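Long-range contacts in ribosomal-protein-S5-alanine N-acetyltransferase (Vibrio fischeri, PDB 3IGR), which probably transfers the acetyl group of acetyl-CoA to the N-terminal alanine of ribosomal protein uS5, as a member of the RimJ branch of the GNAT acetyltransferases: residues F153-E158 with D171-S176; E8-R13 with V72-E77; V84-I89 with G97-S102. All coordinates share one frame; numbering follows the deposited sequence.

Interaction 1 (F153-E158 with D171-S176)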
loop_
_atom_site.group_PDB
_atom_site.type_symbol
_atom_site.label_atom_id
_atom_site.label_comp_id
_atom_site.label_asym_id
_atom_site.label_seq_id
_atom_site.Cartn_x
_atom_site.Cartn_y
_atom_site.Cartn_z
ATOM N N PHE A 153 -4.891 -3.989 -9.396
ATOM C CA PHE A 153 -5.627 -4.183 -10.664
ATOM C C PHE A 153 -4.640 -4.277 -11.810
ATOM O O PHE A 153 -3.650 -3.561 -11.826
ATOM C CB PHE A 153 -6.609 -3.044 -10.924
ATOM C CG PHE A 153 -7.874 -3.141 -10.113
ATOM C CD1 PHE A 153 -7.865 -2.890 -8.747
ATOM C CD2 PHE A 153 -9.077 -3.472 -10.726
ATOM C CE1 PHE A 153 -9.036 -2.974 -7.991
ATOM C CE2 PHE A 153 -10.263 -3.575 -9.978
ATOM C CZ PHE A 153 -10.250 -3.315 -8.615
ATOM N N VAL A 154 -4.894 -5.194 -12.738
ATOM C CA VAL A 154 -3.979 -5.450 -13.845
ATOM C C VAL A 154 -4.627 -4.926 -15.125
ATOM O O VAL A 154 -5.794 -5.242 -15.406
ATOM C CB VAL A 154 -3.674 -6.973 -13.961
ATOM C CG1 VAL A 154 -2.817 -7.298 -15.220
ATOM C CG2 VAL A 154 -2.954 -7.455 -12.710
ATOM N N LYS A 155 -3.890 -4.114 -15.880
ATOM C CA LYS A 155 -4.362 -3.632 -17.179
ATOM C C LYS A 155 -4.627 -4.811 -18.131
ATOM O O LYS A 155 -3.752 -5.644 -18.346
ATOM C CB LYS A 155 -3.341 -2.654 -17.800
ATOM C CG LYS A 155 -3.737 -2.142 -19.204
ATOM C CD LYS A 155 -2.650 -1.244 -19.829
ATOM C CE LYS A 155 -2.990 -0.913 -21.271
ATOM N NZ LYS A 155 -2.126 0.183 -21.820
ATOM N N GLU A 156 -5.829 -4.862 -18.698
ATOM C CA GLU A 156 -6.205 -5.900 -19.660
ATOM C C GLU A 156 -6.177 -5.416 -21.099
ATOM O O GLU A 156 -6.139 -6.226 -22.022
ATOM C CB GLU A 156 -7.605 -6.419 -19.350
ATOM C CG GLU A 156 -7.650 -7.144 -18.033
ATOM C CD GLU A 156 -8.936 -7.879 -17.808
ATOM O OE1 GLU A 156 -9.984 -7.477 -18.357
ATOM O OE2 GLU A 156 -8.889 -8.857 -17.057
ATOM N N GLY A 157 -6.239 -4.092 -21.274
ATOM C CA GLY A 157 -6.264 -3.473 -22.596
ATOM C C GLY A 157 -6.798 -2.055 -22.598
ATOM O O GLY A 157 -6.819 -1.368 -21.576
ATOM N N GLU A 158 -7.212 -1.616 -23.771
ATOM C CA GLU A 158 -7.728 -0.277 -23.930
ATOM C C GLU A 158 -8.887 -0.284 -24.901
ATOM O O GLU A 158 -8.809 -0.871 -26.004
ATOM C CB GLU A 158 -6.646 0.689 -24.434
ATOM C CG GLU A 158 -7.174 2.131 -24.465
ATOM C CD GLU A 158 -6.125 3.173 -24.766
ATOM O OE1 GLU A 158 -6.504 4.343 -24.952
ATOM O OE2 GLU A 158 -4.930 2.831 -24.816
ATOM N N ASP A 171 -11.451 7.464 -24.664
ATOM C CA ASP A 171 -10.688 6.233 -24.515
ATOM C C ASP A 171 -10.652 5.838 -23.016
ATOM O O ASP A 171 -10.632 6.711 -22.139
ATOM C CB ASP A 171 -9.241 6.431 -25.042
ATOM C CG ASP A 171 -9.166 6.707 -26.558
ATOM O OD1 ASP A 171 -10.191 6.653 -27.268
ATOM O OD2 ASP A 171 -8.050 6.959 -27.063
ATOM N N HIS A 172 -10.676 4.532 -22.724
ATOM C CA HIS A 172 -10.523 4.047 -21.353
ATOM C C HIS A 172 -9.596 2.863 -21.295
ATOM O O HIS A 172 -9.653 1.982 -22.171
ATOM C CB HIS A 172 -11.855 3.572 -20.782
ATOM C CG HIS A 172 -12.766 4.681 -20.368
ATOM N ND1 HIS A 172 -13.256 4.799 -19.089
ATOM C CD2 HIS A 172 -13.299 5.703 -21.073
ATOM C CE1 HIS A 172 -14.055 5.847 -19.017
ATOM N NE2 HIS A 172 -14.106 6.410 -20.212
ATOM N N ILE A 173 -8.769 2.831 -20.252
ATOM C CA ILE A 173 -7.963 1.664 -19.934
ATOM C C ILE A 173 -8.848 0.636 -19.253
ATOM O O ILE A 173 -9.600 0.979 -18.354
ATOM C CB ILE A 173 -6.766 2.027 -19.003
ATOM C CG1 ILE A 173 -5.920 3.158 -19.607
ATOM C CG2 ILE A 173 -5.925 0.802 -18.707
ATOM C CD1 ILE A 173 -5.280 2.833 -20.952
ATOM N N LEU A 174 -8.782 -0.612 -19.686
ATOM C CA LEU A 174 -9.554 -1.665 -19.025
ATOM C C LEU A 174 -8.642 -2.391 -18.048
ATOM O O LEU A 174 -7.527 -2.790 -18.399
ATOM C CB LEU A 174 -10.142 -2.661 -20.043
ATOM C CG LEU A 174 -10.834 -2.055 -21.280
ATOM C CD1 LEU A 174 -11.078 -3.097 -22.347
ATOM C CD2 LEU A 174 -12.119 -1.367 -20.881
ATOM N N THR A 175 -9.111 -2.549 -16.822
ATOM C CA THR A 175 -8.326 -3.229 -15.796
ATOM C C THR A 175 -9.196 -4.186 -15.004
ATOM O O THR A 175 -10.440 -4.068 -14.999
ATOM C CB THR A 175 -7.637 -2.228 -14.808
ATOM O OG1 THR A 175 -8.600 -1.713 -13.872
ATOM C CG2 THR A 175 -6.981 -1.077 -15.541
ATOM N N SER A 176 -8.561 -5.145 -14.333
ATOM C CA SER A 176 -9.326 -6.031 -13.476
ATOM C C SER A 176 -8.498 -6.554 -12.316
ATOM O O SER A 176 -7.271 -6.511 -12.339
ATOM C CB SER A 176 -9.897 -7.201 -14.279
ATOM O OG SER A 176 -8.856 -8.113 -14.548
#
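Two first torsions bring E156 and S176 together: the glutamate carries CG anti to its carbonyl carbon (chi1 -66°) and runs on extended, while the serine turns OG into the position between its backbone N and carbonyl carbon (chi1 76°). The S176 hydroxyl donates to E156 OE2, with OG and OE2 2.6 Å apart, and comes from above the carboxylate plane, 67° out of it. The second carboxylate oxygen, OE1, makes a salt bridge to R132 of strand 132-137.

Strand 168-178 pairs antiparallel with 154-162 on one edge and 132-137 on the other, in the C-terminal part of the GNAT sheet. V154 N reaches S176 O at 2.7 Å and S176 N bonds back to V154 O. The pairing then slips by one residue: the amides of E156 and G157 both face L174 O, the first at 2.7 Å, the second weakly at 3.4 Å. This is a classic beta bulge; beyond it L174 N bonds to G157 O, and E158 and I173 follow as a non-hydrogen-bonded pair.

On the face carrying K155 and T175, the methylene CG of the lysine packs on I173 CG2 at 3.7 Å. At the start of the contact the F153 and T175 side chains cross at about a right angle, F153 CD2 3.6 Å from T175 OG1; that hydroxyl bonds to A135 O. At the far end E158 CG rests 3.4 Å from H172 O, and E158 OE1 comes 3.7 Å from D171 OD2, their carboxylate planes steeply inclined to each other.

D171 uses its other oxygen, OD1, on the amide of K161. The two neighbouring acids would be expected to disfavour each other's charge somewhat, whereas R132 probably stabilises the charge on E156 and with it the grip on S176.

Interaction 2 (E8-R13 with V72-E77)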
loop_
_atom_site.group_PDB
_atom_site.type_symbol
_atom_site.label_atom_id
_atom_site.label_comp_id
_atom_site.label_asym_id
_atom_site.label_seq_id
_atom_site.Cartn_x
_atom_site.Cartn_y
_atom_site.Cartn_z
ATOM N N GLU A 8 -9.810 5.688 10.670
ATOM C CA GLU A 8 -9.653 7.075 11.083
ATOM C C GLU A 8 -10.998 7.659 11.513
ATOM O O GLU A 8 -11.664 7.055 12.349
ATOM C CB GLU A 8 -8.946 7.889 10.000
ATOM C CG GLU A 8 -7.449 8.032 10.292
ATOM C CD GLU A 8 -6.611 8.009 9.041
ATOM O OE1 GLU A 8 -5.398 8.286 9.139
ATOM O OE2 GLU A 8 -7.167 7.723 7.956
ATOM N N HIS A 9 -11.402 8.803 10.957
ATOM C CA HIS A 9 -12.736 9.361 11.242
ATOM C C HIS A 9 -13.766 9.113 10.117
ATOM O O HIS A 9 -14.734 9.866 9.951
ATOM C CB HIS A 9 -12.654 10.842 11.651
ATOM C CG HIS A 9 -11.986 11.726 10.638
ATOM N ND1 HIS A 9 -10.626 11.961 10.633
ATOM C CD2 HIS A 9 -12.498 12.454 9.616
ATOM C CE1 HIS A 9 -10.329 12.785 9.642
ATOM N NE2 HIS A 9 -11.447 13.102 9.014
ATOM N N TYR A 10 -13.555 8.034 9.368
ATOM C CA TYR A 10 -14.416 7.661 8.236
ATOM C C TYR A 10 -15.126 6.322 8.435
ATOM O O TYR A 10 -14.645 5.452 9.170
ATOM C CB TYR A 10 -13.600 7.614 6.942
ATOM C CG TYR A 10 -12.853 8.892 6.671
ATOM C CD1 TYR A 10 -13.518 10.007 6.154
ATOM C CD2 TYR A 10 -11.494 9.015 6.968
ATOM C CE1 TYR A 10 -12.847 11.197 5.921
ATOM C CE2 TYR A 10 -10.810 10.219 6.734
ATOM C CZ TYR A 10 -11.501 11.299 6.205
ATOM O OH TYR A 10 -10.867 12.498 5.954
ATOM N N GLN A 11 -16.279 6.183 7.789
ATOM C CA GLN A 11 -17.034 4.930 7.762
ATOM C C GLN A 11 -17.474 4.636 6.327
ATOM O O GLN A 11 -18.006 5.518 5.655
ATOM C CB GLN A 11 -18.277 5.018 8.654
ATOM C CG GLN A 11 -19.181 3.784 8.545
ATOM C CD GLN A 11 -20.434 3.875 9.389
ATOM O OE1 GLN A 11 -20.785 4.944 9.896
ATOM N NE2 GLN A 11 -21.124 2.748 9.540
ATOM N N VAL A 12 -17.222 3.411 5.869
ATOM C CA VAL A 12 -17.679 2.938 4.564
ATOM C C VAL A 12 -18.771 1.926 4.859
ATOM O O VAL A 12 -18.556 0.954 5.596
ATOM C CB VAL A 12 -16.549 2.261 3.746
ATOM C CG1 VAL A 12 -17.018 1.942 2.313
ATOM C CG2 VAL A 12 -15.311 3.146 3.710
ATOM N N ARG A 13 -19.953 2.167 4.305
ATOM C CA ARG A 13 -21.105 1.338 4.599
ATOM C C ARG A 13 -22.024 1.383 3.411
ATOM O O ARG A 13 -21.849 2.215 2.523
ATOM C CB ARG A 13 -21.830 1.817 5.872
ATOM C CG ARG A 13 -22.358 3.253 5.823
ATOM C CD ARG A 13 -23.483 3.436 6.837
ATOM N NE ARG A 13 -23.927 4.825 6.974
ATOM C CZ ARG A 13 -24.748 5.451 6.130
ATOM N NH1 ARG A 13 -25.229 4.830 5.051
ATOM N NH2 ARG A 13 -25.087 6.710 6.365
ATOM N N VAL A 72 -18.889 6.733 1.557
ATOM C CA VAL A 72 -17.845 7.022 2.518
ATOM C C VAL A 72 -18.325 8.232 3.336
ATOM O O VAL A 72 -18.656 9.281 2.774
ATOM C CB VAL A 72 -16.508 7.363 1.848
ATOM C CG1 VAL A 72 -15.447 7.621 2.930
ATOM C CG2 VAL A 72 -16.065 6.259 0.888
ATOM N N VAL A 73 -18.379 8.071 4.653
ATOM C CA VAL A 73 -18.900 9.113 5.526
ATOM C C VAL A 73 -17.783 9.693 6.370
ATOM O O VAL A 73 -17.012 8.947 6.975
ATOM C CB VAL A 73 -20.010 8.575 6.459
ATOM C CG1 VAL A 73 -20.452 9.662 7.494
ATOM C CG2 VAL A 73 -21.191 8.094 5.641
ATOM N N ASP A 74 -17.692 11.024 6.397
ATOM C CA ASP A 74 -16.888 11.706 7.398
ATOM C C ASP A 74 -17.744 11.788 8.663
ATOM O O ASP A 74 -18.729 12.522 8.720
ATOM C CB ASP A 74 -16.494 13.105 6.918
ATOM C CG ASP A 74 -15.474 13.787 7.828
ATOM O OD1 ASP A 74 -15.358 13.442 9.021
ATOM O OD2 ASP A 74 -14.777 14.688 7.334
ATOM N N LYS A 75 -17.381 11.000 9.664
ATOM C CA LYS A 75 -18.136 10.952 10.913
ATOM C C LYS A 75 -18.046 12.262 11.694
ATOM O O LYS A 75 -18.979 12.625 12.397
ATOM C CB LYS A 75 -17.671 9.775 11.773
ATOM C CG LYS A 75 -18.112 8.414 11.232
ATOM C CD LYS A 75 -17.118 7.306 11.606
ATOM C CE LYS A 75 -17.121 6.959 13.082
ATOM N NZ LYS A 75 -16.202 5.811 13.357
ATOM N N ASN A 76 -16.923 12.960 11.563
ATOM C CA ASN A 76 -16.731 14.252 12.220
ATOM C C ASN A 76 -17.666 15.342 11.688
ATOM O O ASN A 76 -18.137 16.194 12.441
ATOM C CB ASN A 76 -15.273 14.695 12.096
ATOM C CG ASN A 76 -14.350 13.953 13.044
ATOM O OD1 ASN A 76 -14.763 13.044 13.763
ATOM N ND2 ASN A 76 -13.087 14.351 13.056
ATOM N N GLU A 77 -17.939 15.307 10.388
ATOM C CA GLU A 77 -18.780 16.333 9.778
ATOM C C GLU A 77 -20.156 15.820 9.374
ATOM O O GLU A 77 -20.989 16.593 8.906
ATOM C CB GLU A 77 -18.048 16.997 8.610
ATOM C CG GLU A 77 -16.626 17.416 9.000
ATOM C CD GLU A 77 -16.036 18.505 8.134
ATOM O OE1 GLU A 77 -16.513 18.719 7.007
ATOM O OE2 GLU A 77 -15.072 19.153 8.588
#
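H9 to V12 run antiparallel to V72 to K75, the short strands 10-13 and 72-74 at 153° to each other. Q11 and V73 form the hydrogen-bonded pair, Q11 N to V73 O at 3.0 Å and V73 N to Q11 O at 2.8 Å. Past the last bridge, K75 N still bonds to H9 O at 2.9 Å.

The H9 ring is held between two flat groups. Its CG is turned between the backbone N and the carbonyl carbon (chi1 57°), which lays one ring face over Y10 CE2 and the opposite face under the N76 amide, ND2 lying 3.7 Å above the ring plane; ring and amide are only 10° from parallel. At the ring edge H9 CD2 points to D74 OD1, 3.1 Å away. The same OD1 takes weak bonds from the amides of N76 and E77, while OD2 bonds to the hydroxyl of Y107. On the sheet face carrying Q11 and V73, K75 CD lies 3.9 Å from Q11 CB, and V73 CG2 sits over the guanidinium of R13, whose charge pairs with D19.

In the GNAT sheet, strand 10-14 has strand 4-7 on its other edge, and strand 68-74 has strand 79-90. Y10, V12 and V72 pack on helix 112-126, touching I112, T120 and A116, whereas Q11 and K75 reach S4 and E6 of the N-terminal strand.

Interaction 3 (V84-I89 with G97-S102)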
loop_
_atom_site.group_PDB
_atom_site.type_symbol
_atom_site.label_atom_id
_atom_site.label_comp_id
_atom_site.label_asym_id
_atom_site.label_seq_id
_atom_site.Cartn_x
_atom_site.Cartn_y
_atom_site.Cartn_z
ATOM N N VAL A 84 -18.453 4.184 -3.534
ATOM C CA VAL A 84 -17.822 3.055 -4.232
ATOM C C VAL A 84 -18.990 2.192 -4.630
ATOM O O VAL A 84 -19.709 1.689 -3.766
ATOM C CB VAL A 84 -16.810 2.252 -3.349
ATOM C CG1 VAL A 84 -16.117 1.169 -4.164
ATOM C CG2 VAL A 84 -15.726 3.181 -2.753
ATOM N N SER A 85 -19.208 2.052 -5.935
ATOM C CA SER A 85 -20.413 1.385 -6.428
ATOM C C SER A 85 -20.047 0.131 -7.199
ATOM O O SER A 85 -19.309 0.204 -8.174
ATOM C CB SER A 85 -21.200 2.327 -7.330
ATOM O OG SER A 85 -22.267 1.625 -7.954
ATOM N N TYR A 86 -20.565 -1.015 -6.760
ATOM C CA TYR A 86 -20.391 -2.287 -7.481
ATOM C C TYR A 86 -21.701 -2.568 -8.205
ATOM O O TYR A 86 -22.754 -2.713 -7.572
ATOM C CB TYR A 86 -20.013 -3.426 -6.532
ATOM C CG TYR A 86 -18.701 -3.161 -5.849
ATOM C CD1 TYR A 86 -17.501 -3.546 -6.439
ATOM C CD2 TYR A 86 -18.649 -2.457 -4.635
ATOM C CE1 TYR A 86 -16.285 -3.282 -5.819
ATOM C CE2 TYR A 86 -17.432 -2.183 -4.012
ATOM C CZ TYR A 86 -16.258 -2.599 -4.620
ATOM O OH TYR A 86 -15.056 -2.318 -4.051
ATOM N N SER A 87 -21.626 -2.595 -9.531
ATOM C CA SER A 87 -22.790 -2.727 -10.387
ATOM C C SER A 87 -22.507 -3.715 -11.503
ATOM O O SER A 87 -21.369 -4.172 -11.668
ATOM C CB SER A 87 -23.117 -1.375 -11.011
ATOM O OG SER A 87 -22.039 -0.964 -11.838
ATOM N N ASN A 88 -23.539 -4.041 -12.271
ATOM C CA ASN A 88 -23.359 -4.906 -13.418
ATOM C C ASN A 88 -22.853 -6.250 -12.899
ATOM O O ASN A 88 -21.928 -6.837 -13.453
ATOM C CB ASN A 88 -22.284 -4.277 -14.301
ATOM C CG ASN A 88 -22.687 -4.159 -15.709
ATOM O OD1 ASN A 88 -23.061 -3.063 -16.164
ATOM N ND2 ASN A 88 -22.619 -5.264 -16.442
ATOM N N ILE A 89 -23.426 -6.713 -11.796
ATOM C CA ILE A 89 -22.977 -7.950 -11.200
ATOM C C ILE A 89 -23.610 -9.156 -11.902
ATOM O O ILE A 89 -24.824 -9.195 -12.098
ATOM C CB ILE A 89 -23.266 -7.958 -9.696
ATOM C CG1 ILE A 89 -22.371 -6.919 -8.994
ATOM C CG2 ILE A 89 -23.075 -9.357 -9.109
ATOM C CD1 ILE A 89 -22.647 -6.784 -7.500
ATOM N N GLY A 97 -18.203 -8.174 -11.545
ATOM C CA GLY A 97 -18.896 -6.898 -11.433
ATOM C C GLY A 97 -17.984 -5.730 -11.725
ATOM O O GLY A 97 -16.758 -5.879 -11.814
ATOM N N HIS A 98 -18.607 -4.575 -11.876
ATOM C CA HIS A 98 -17.929 -3.335 -12.174
ATOM C C HIS A 98 -17.871 -2.478 -10.922
ATOM O O HIS A 98 -18.860 -2.364 -10.195
ATOM C CB HIS A 98 -18.680 -2.593 -13.284
ATOM C CG HIS A 98 -18.067 -1.283 -13.656
ATOM N ND1 HIS A 98 -17.098 -1.164 -14.633
ATOM C CD2 HIS A 98 -18.277 -0.032 -13.178
ATOM C CE1 HIS A 98 -16.748 0.108 -14.748
ATOM N NE2 HIS A 98 -17.447 0.814 -13.877
ATOM N N VAL A 99 -16.711 -1.880 -10.681
ATOM C CA VAL A 99 -16.552 -0.903 -9.617
ATOM C C VAL A 99 -16.384 0.490 -10.226
ATOM O O VAL A 99 -15.605 0.689 -11.183
ATOM C CB VAL A 99 -15.371 -1.247 -8.644
ATOM C CG1 VAL A 99 -14.008 -1.277 -9.357
ATOM C CG2 VAL A 99 -15.363 -0.266 -7.434
ATOM N N GLY A 100 -17.125 1.441 -9.673
ATOM C CA GLY A 100 -16.956 2.872 -10.001
ATOM C C GLY A 100 -16.907 3.632 -8.684
ATOM O O GLY A 100 -17.597 3.260 -7.733
ATOM N N TYR A 101 -16.108 4.684 -8.606
ATOM C CA TYR A 101 -15.942 5.398 -7.324
ATOM C C TYR A 101 -15.733 6.884 -7.552
ATOM O O TYR A 101 -15.341 7.310 -8.638
ATOM C CB TYR A 101 -14.762 4.841 -6.497
ATOM C CG TYR A 101 -13.533 4.583 -7.332
ATOM C CD1 TYR A 101 -13.277 3.311 -7.819
ATOM C CD2 TYR A 101 -12.648 5.621 -7.668
ATOM C CE1 TYR A 101 -12.187 3.057 -8.612
ATOM C CE2 TYR A 101 -11.546 5.383 -8.452
ATOM C CZ TYR A 101 -11.321 4.093 -8.922
ATOM O OH TYR A 101 -10.248 3.808 -9.714
ATOM N N SER A 102 -15.975 7.662 -6.504
ATOM C CA SER A 102 -15.716 9.086 -6.540
ATOM C C SER A 102 -15.383 9.556 -5.135
ATOM O O SER A 102 -15.706 8.884 -4.139
ATOM C CB SER A 102 -16.936 9.856 -7.095
ATOM O OG SER A 102 -18.044 9.758 -6.212
#
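Four backbone hydrogen bonds tie V84-I89 to G97-S102, grouped in two reciprocal pairs. S85 N meets G100 O at 2.7 Å and G100 N returns to S85 O at 2.9 Å; two residues on, S87 and H98 exchange the same two bonds, H98 N to S87 O being 2.8 Å. All four are straight, with angles at the hydrogen of 160° or more. Between them the CA-H groups add weaker contacts: Y86 CA lies 3.1 Å from H98 O, and V99 CA sits close to S85 O.

These are the two arms of the beta hairpin 79-90 and 96-103, in the middle of the GNAT sheet. Strand 68-74 lies along the far edge of the first arm, and strand 132-137 runs parallel to the second. The chain turns a corner at N88, where I89 swings close to G97, their CA atoms 4.2 Å apart.

Apolar packing gathers on the face carrying V84, Y86, V99 and Y101. V99 CG2, set anti to the backbone N by a chi1 of 62° that leaves CG1 in the crowded position, touches both V84 CG1 at 3.6 Å and Y86 CE1 at 3.5 Å. Both partners lie alongside V99 and point the same way. The V84 methyl CG2 also leans on the CB of Y101, whose ring packs on V147 and L148 of helix 142-150. The Y86 ring ends in a hydroxyl bonded to T120, beside I121 of helix 112-126.

Polar and small residues make up the opposite face. S85 and G100 share it with S87 and H98, the serine OG of S87 standing 4.0 Å from H98 CB; Y69 touches S85 from the adjoining strand.

All three contacts are antiparallel strand pairings within one sheet, and all are partly buried. Interaction 3 is central, its centre about 5 Å from that of the chain, while interactions 1 and 2 each lie about 16 Å out, on opposite sides; interaction 1 has the most exposed touching residues, four against one in each of the others. The chemistry follows: tyrosine and valine packing carries the middle pairing, whereas the outer two add carboxylates and lysines. Interaction 1 carries a classic bulge, and interaction 3 a corner at N88. Neighbouring strands 68-74 and 79-90 connect interaction 2 to interaction 3, and strand 132-137 bridges interaction 3 to interaction 1. Helix 112-126 lies against interactions 2 and 3, helix 142-150 against 1 and 3.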